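Local coordinates for nicastrin (Dictyostelium purpureum, PDB 4R12), which probably serves as an essential subunit of the gamma-secretase complex, which cleaves integral membrane proteins such as Notch receptors within the membrane, at residues E420-S425 with I457-F462; T467-L472 with H506-S511. One frame throughout, in Å; residues are numbered along the deposited sequence.

How the contacts relate
Both contacts lie in what is probably the extracellular part of nicastrin, with their centres about 18 Å apart. They come in series along the chain: contact 1 closes at residue 462, and contact 2 opens at residue 467. Contact 1 joins the loop before helix 427-441 to helix 452-463. Contact 2 joins the loop after helix 452-463 to helix 500-512. The two meet at helix 452-463, where a disulfide links Cys-461 of contact 1 to Cys-468 of contact 2. Ile-457 adds to the join by packing on Cys-468 and Phe-469. Helix 452-463 is thus tied to the large lobe on one hand and to helix 500-512 on the other.

Contact 1: residues E420-S425 with I457-F462; sequences ENVLGS and ILYPCF
This is a small van der Waals contact in which Tyr-459 of helix 452-463 reaches a loop of the large lobe through its hydroxyl end. Residues 420-425 lie in the loop between strand 397-401 and helix 427-441, close to the start of that helix. Only 111 Å² is buried between the two segments. The CA atoms of Gly-424 and Tyr-459, the nearest pair of CA atoms across the segments, are still 8.1 Å apart, and the length of the tyrosine side chain spans the gap. Its CG is anti to the backbone N (chi1 178°), which carries the ring out from the helix toward the loop. The helix is kinked at Pro-460, whose N has no bond to the turn before. Tyr-459 immediately precedes this proline.

Two loop residues receive it. The CG2 methyl of Val-422 sits at the ring edge, near the ring plane, 3.2 Å from Tyr-459 OH. The same methyl is 4.2 Å from Tyr-459 CZ. Gly-424 meets the ring obliquely, with its CA 3.4 Å from Tyr-459 OH and 3.8 Å from Tyr-459 CZ. Having no side chain, Gly-424 lets its backbone come this near the phenol. Gly-424 N is also 3.4 Å from Tyr-459 OH, but the angle is too poor for a hydrogen bond.

The loop and the helix are held by other neighbours as well. Val-422 packs on Asp-235 and Phe-239 of helix 234-252, and Leu-458 and Phe-462 touch that same helix through Leu-245 and Val-242. Leu-423 makes a backbone hydrogen bond with Gly-329.

The chemistry is that of close fit: a phenol oxygen lies against a methyl and a glycine CA, and across these two segments no polar bond directs the end of the ring.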
loop_
_atom_site.group_PDB
_atom_site.type_symbol
_atom_site.label_atom_id
_atom_site.label_comp_id
_atom_site.label_asym_id
_atom_site.label_seq_id
_atom_site.Cartn_x
_atom_site.Cartn_y
_atom_site.Cartn_z
ATOM N N GLU A 420 -11.537 11.945 -1.442
ATOM C CA GLU A 420 -11.727 13.335 -1.034
ATOM C C GLU A 420 -10.479 13.941 -0.391
ATOM O O GLU A 420 -10.445 15.133 -0.081
ATOM C CB GLU A 420 -12.918 13.438 -0.085
ATOM C CG GLU A 420 -14.227 13.180 -0.812
ATOM C CD GLU A 420 -15.440 13.395 0.057
ATOM O OE1 GLU A 420 -15.278 13.587 1.280
ATOM O OE2 GLU A 420 -16.560 13.372 -0.494
ATOM N N ASN A 421 -9.450 13.126 -0.216
ATOM C CA ASN A 421 -8.209 13.596 0.378
ATOM C C ASN A 421 -7.173 13.971 -0.681
ATOM O O ASN A 421 -6.083 14.404 -0.344
ATOM C CB ASN A 421 -7.630 12.524 1.321
ATOM C CG ASN A 421 -6.491 13.055 2.204
ATOM O OD1 ASN A 421 -6.599 14.126 2.793
ATOM N ND2 ASN A 421 -5.403 12.293 2.300
ATOM N N VAL A 422 -7.494 13.784 -1.961
ATOM C CA VAL A 422 -6.525 14.089 -3.014
ATOM C C VAL A 422 -7.144 15.002 -4.064
ATOM O O VAL A 422 -8.361 15.156 -4.106
ATOM C CB VAL A 422 -5.992 12.818 -3.706
ATOM C CG1 VAL A 422 -4.978 12.091 -2.802
ATOM C CG2 VAL A 422 -7.157 11.887 -4.086
ATOM N N LEU A 423 -6.298 15.614 -4.895
ATOM C CA LEU A 423 -6.750 16.581 -5.889
ATOM C C LEU A 423 -6.850 15.965 -7.283
ATOM O O LEU A 423 -5.926 16.085 -8.102
ATOM C CB LEU A 423 -5.803 17.793 -5.923
ATOM C CG LEU A 423 -5.787 18.680 -4.674
ATOM C CD1 LEU A 423 -4.742 19.812 -4.814
ATOM C CD2 LEU A 423 -7.166 19.258 -4.412
ATOM N N GLY A 424 -7.984 15.328 -7.564
ATOM C CA GLY A 424 -8.227 14.781 -8.885
ATOM C C GLY A 424 -7.972 15.785 -10.007
ATOM O O GLY A 424 -7.549 15.414 -11.104
ATOM N N SER A 425 -8.221 17.063 -9.744
ATOM C CA SER A 425 -8.025 18.085 -10.762
ATOM C C SER A 425 -6.560 18.260 -11.200
ATOM O O SER A 425 -6.294 18.878 -12.239
ATOM C CB SER A 425 -8.577 19.427 -10.268
ATOM O OG SER A 425 -7.844 19.893 -9.147
ATOM N N ILE A 457 -11.172 5.972 -15.890
ATOM C CA ILE A 457 -11.584 4.673 -15.362
ATOM C C ILE A 457 -10.748 4.286 -14.141
ATOM O O ILE A 457 -11.291 3.887 -13.091
ATOM C CB ILE A 457 -11.456 3.568 -16.433
ATOM C CG1 ILE A 457 -12.542 3.740 -17.502
ATOM C CG2 ILE A 457 -11.568 2.173 -15.791
ATOM C CD1 ILE A 457 -12.260 2.914 -18.737
ATOM N N LEU A 458 -9.429 4.421 -14.267
ATOM C CA LEU A 458 -8.527 3.904 -13.236
ATOM C C LEU A 458 -8.560 4.720 -11.944
ATOM O O LEU A 458 -8.450 4.158 -10.852
ATOM C CB LEU A 458 -7.093 3.841 -13.757
ATOM C CG LEU A 458 -6.147 3.104 -12.799
ATOM C CD1 LEU A 458 -6.568 1.679 -12.635
ATOM C CD2 LEU A 458 -4.707 3.152 -13.294
ATOM N N TYR A 459 -8.706 6.039 -12.054
ATOM C CA TYR A 459 -8.639 6.890 -10.865
ATOM C C TYR A 459 -9.728 6.537 -9.825
ATOM O O TYR A 459 -9.394 6.204 -8.677
ATOM C CB TYR A 459 -8.711 8.363 -11.274
ATOM C CG TYR A 459 -8.693 9.318 -10.117
ATOM C CD1 TYR A 459 -7.570 9.436 -9.304
ATOM C CD2 TYR A 459 -9.788 10.116 -9.842
ATOM C CE1 TYR A 459 -7.544 10.341 -8.229
ATOM C CE2 TYR A 459 -9.773 11.016 -8.775
ATOM C CZ TYR A 459 -8.647 11.121 -7.981
ATOM O OH TYR A 459 -8.648 12.018 -6.926
ATOM N N PRO A 460 -11.018 6.552 -10.218
ATOM C CA PRO A 460 -12.010 6.090 -9.236
ATOM C C PRO A 460 -11.859 4.614 -8.882
ATOM O O PRO A 460 -12.205 4.235 -7.755
ATOM C CB PRO A 460 -13.366 6.329 -9.930
ATOM C CG PRO A 460 -13.081 6.744 -11.300
ATOM C CD PRO A 460 -11.621 6.849 -11.535
ATOM N N CYS A 461 -11.344 3.802 -9.808
ATOM C CA CYS A 461 -11.128 2.386 -9.513
ATOM C C CYS A 461 -10.166 2.169 -8.326
ATOM O O CYS A 461 -10.398 1.294 -7.491
ATOM C CB CYS A 461 -10.592 1.656 -10.747
ATOM S SG CYS A 461 -10.435 -0.126 -10.519
ATOM N N PHE A 462 -9.087 2.948 -8.247
ATOM C CA PHE A 462 -8.127 2.745 -7.167
ATOM C C PHE A 462 -8.334 3.676 -5.969
ATOM O O PHE A 462 -7.712 3.472 -4.925
ATOM C CB PHE A 462 -6.688 2.890 -7.683
ATOM C CG PHE A 462 -6.175 1.685 -8.456
ATOM C CD1 PHE A 462 -7.027 0.671 -8.846
ATOM C CD2 PHE A 462 -4.817 1.572 -8.770
ATOM C CE1 PHE A 462 -6.551 -0.448 -9.537
ATOM C CE2 PHE A 462 -4.328 0.465 -9.472
ATOM C CZ PHE A 462 -5.212 -0.555 -9.848
#

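Contact 2: residues T467-L472 with H506-S511; sequences TCFNIL and HRLLYS
Phe-469 and the 3-10 turn 470-472 meet helix 500-512 through Leu-508 and Arg-507, by an apolar patch and a side-on arginine grip. The turn follows the disulfide-linked Cys-468, and Leu-472 N bonds back to Phe-469 O.

The apolar part centres on Leu-508. With chi1 at 179°, Leu-508 swings its methyls over to the Phe-469 ring. Its CD1 makes a CH-pi contact over one face of that ring, 4.1 Å from the centroid and offset toward the rim. Leu-472 CD1 packs on Leu-508 CD1 at 3.8 Å and on Leu-508 CA at 3.7 Å. Phe-454 and Leu-458 of helix 452-463 also touch Leu-508.

The polar part is made by Arg-507. Its strongest polar partner is Cys-533 O, on strand 532-534 of the small three-stranded antiparallel sheet, reached by NH2. Its guanidinium makes a cation-pi contact with Tyr-534. Arg-507 thus bridges the 467-472 loop to that strand, its side chain about 9 Å from the bound calcium ion. Water 1 joins Ile-471 O to Arg-507 NH2, weakly at the arginine. Leu-472 O lies in the guanidinium plane and takes two bonds, from Arg-507 NE at 3.0 Å, nearly in line with its C=O, and from Arg-507 NH2 at 3.2 Å, tilted 31° from the carbonyl plane.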
loop_
_atom_site.group_PDB
_atom_site.type_symbol
_atom_site.label_atom_id
_atom_site.label_comp_id
_atom_site.label_asym_id
_atom_site.label_seq_id
_atom_site.Cartn_x
_atom_site.Cartn_y
_atom_site.Cartn_z
ATOM N N THR A 467 -13.735 -1.738 -9.213
ATOM C CA THR A 467 -14.532 -2.580 -10.098
ATOM C C THR A 467 -14.052 -2.564 -11.562
ATOM O O THR A 467 -14.662 -3.195 -12.430
ATOM C CB THR A 467 -16.002 -2.143 -10.029
ATOM O OG1 THR A 467 -16.089 -0.745 -10.347
ATOM C CG2 THR A 467 -16.558 -2.378 -8.603
ATOM N N CYS A 468 -12.961 -1.851 -11.832
ATOM C CA CYS A 468 -12.492 -1.659 -13.209
ATOM C C CYS A 468 -11.665 -2.835 -13.721
ATOM O O CYS A 468 -11.066 -3.571 -12.942
ATOM C CB CYS A 468 -11.659 -0.383 -13.321
ATOM S SG CYS A 468 -10.024 -0.476 -12.508
ATOM N N PHE A 469 -11.663 -3.004 -15.042
ATOM C CA PHE A 469 -10.815 -3.970 -15.744
ATOM C C PHE A 469 -10.937 -5.393 -15.243
ATOM O O PHE A 469 -9.985 -6.170 -15.311
ATOM C CB PHE A 469 -9.351 -3.536 -15.674
ATOM C CG PHE A 469 -9.098 -2.238 -16.363
ATOM C CD1 PHE A 469 -9.427 -2.083 -17.703
ATOM C CD2 PHE A 469 -8.577 -1.162 -15.674
ATOM C CE1 PHE A 469 -9.216 -0.878 -18.349
ATOM C CE2 PHE A 469 -8.350 0.042 -16.308
ATOM C CZ PHE A 469 -8.678 0.185 -17.654
ATOM N N ASN A 470 -12.119 -5.753 -14.771
ATOM C CA ASN A 470 -12.295 -7.104 -14.276
ATOM C C ASN A 470 -12.223 -8.116 -15.427
ATOM O O ASN A 470 -12.001 -9.297 -15.189
ATOM C CB ASN A 470 -13.613 -7.234 -13.519
ATOM C CG ASN A 470 -13.717 -8.541 -12.765
ATOM O OD1 ASN A 470 -14.487 -9.418 -13.138
ATOM N ND2 ASN A 470 -12.931 -8.680 -11.696
ATOM N N ILE A 471 -12.376 -7.633 -16.666
ATOM C CA ILE A 471 -12.217 -8.480 -17.851
ATOM C C ILE A 471 -10.814 -9.095 -17.904
ATOM O O ILE A 471 -10.611 -10.128 -18.542
ATOM C CB ILE A 471 -12.483 -7.703 -19.161
ATOM C CG1 ILE A 471 -12.689 -8.671 -20.336
ATOM C CG2 ILE A 471 -11.369 -6.706 -19.460
ATOM C CD1 ILE A 471 -13.167 -8.002 -21.616
ATOM N N LEU A 472 -9.854 -8.469 -17.217
ATOM C CA LEU A 472 -8.493 -8.988 -17.170
ATOM C C LEU A 472 -8.328 -10.027 -16.065
ATOM O O LEU A 472 -7.289 -10.702 -15.997
ATOM C CB LEU A 472 -7.473 -7.847 -16.961
ATOM C CG LEU A 472 -7.476 -6.635 -17.889
ATOM C CD1 LEU A 472 -6.392 -5.656 -17.430
ATOM C CD2 LEU A 472 -7.255 -7.042 -19.341
ATOM N N HIS A 506 -0.699 -6.224 -11.601
ATOM C CA HIS A 506 0.137 -7.076 -12.454
ATOM C C HIS A 506 -0.485 -7.298 -13.851
ATOM O O HIS A 506 0.158 -7.065 -14.872
ATOM C CB HIS A 506 0.374 -8.424 -11.762
ATOM C CG HIS A 506 1.126 -9.415 -12.596
ATOM N ND1 HIS A 506 0.823 -10.759 -12.597
ATOM C CD2 HIS A 506 2.184 -9.267 -13.429
ATOM C CE1 HIS A 506 1.653 -11.396 -13.410
ATOM N NE2 HIS A 506 2.487 -10.513 -13.926
ATOM N N ARG A 507 -1.723 -7.753 -13.890
ATOM C CA ARG A 507 -2.346 -8.086 -15.175
ATOM C C ARG A 507 -2.585 -6.838 -16.033
ATOM O O ARG A 507 -2.472 -6.889 -17.269
ATOM C CB ARG A 507 -3.655 -8.829 -14.956
ATOM C CG ARG A 507 -3.554 -10.147 -14.188
ATOM C CD ARG A 507 -3.352 -11.350 -15.087
ATOM N NE ARG A 507 -4.446 -11.538 -16.043
ATOM C CZ ARG A 507 -4.418 -12.438 -17.023
ATOM N NH1 ARG A 507 -3.352 -13.216 -17.162
ATOM N NH2 ARG A 507 -5.447 -12.560 -17.864
ATOM N N LEU A 508 -2.898 -5.718 -15.389
ATOM C CA LEU A 508 -3.101 -4.469 -16.112
ATOM C C LEU A 508 -1.777 -3.929 -16.683
ATOM O O LEU A 508 -1.704 -3.573 -17.859
ATOM C CB LEU A 508 -3.766 -3.428 -15.198
ATOM C CG LEU A 508 -4.018 -2.051 -15.810
ATOM C CD1 LEU A 508 -4.989 -2.158 -17.016
ATOM C CD2 LEU A 508 -4.545 -1.070 -14.744
ATOM N N LEU A 509 -0.732 -3.894 -15.858
ATOM C CA LEU A 509 0.590 -3.428 -16.295
ATOM C C LEU A 509 1.128 -4.315 -17.420
ATOM O O LEU A 509 1.661 -3.820 -18.408
ATOM C CB LEU A 509 1.586 -3.417 -15.125
ATOM C CG LEU A 509 3.027 -2.954 -15.399
ATOM C CD1 LEU A 509 3.032 -1.552 -15.984
ATOM C CD2 LEU A 509 3.866 -2.982 -14.130
ATOM N N TYR A 510 1.003 -5.627 -17.233
ATOM C CA TYR A 510 1.417 -6.599 -18.244
ATOM C C TYR A 510 0.728 -6.294 -19.581
ATOM O O TYR A 510 1.371 -6.241 -20.630
ATOM C CB TYR A 510 1.086 -8.022 -17.774
ATOM C CG TYR A 510 1.667 -9.134 -18.631
ATOM C CD1 TYR A 510 1.073 -9.500 -19.843
ATOM C CD2 TYR A 510 2.810 -9.827 -18.225
ATOM C CE1 TYR A 510 1.610 -10.515 -20.628
ATOM C CE2 TYR A 510 3.355 -10.843 -19.005
ATOM C CZ TYR A 510 2.749 -11.185 -20.202
ATOM O OH TYR A 510 3.281 -12.191 -20.979
ATOM N N SER A 511 -0.581 -6.069 -19.533
ATOM C CA SER A 511 -1.350 -5.814 -20.741
ATOM C C SER A 511 -0.971 -4.494 -21.423
ATOM O O SER A 511 -0.807 -4.451 -22.644
ATOM C CB SER A 511 -2.851 -5.821 -20.416
ATOM O OG SER A 511 -3.600 -5.506 -21.571
HETATM O O HOH W 1 -8.436 -12.050 -18.796
#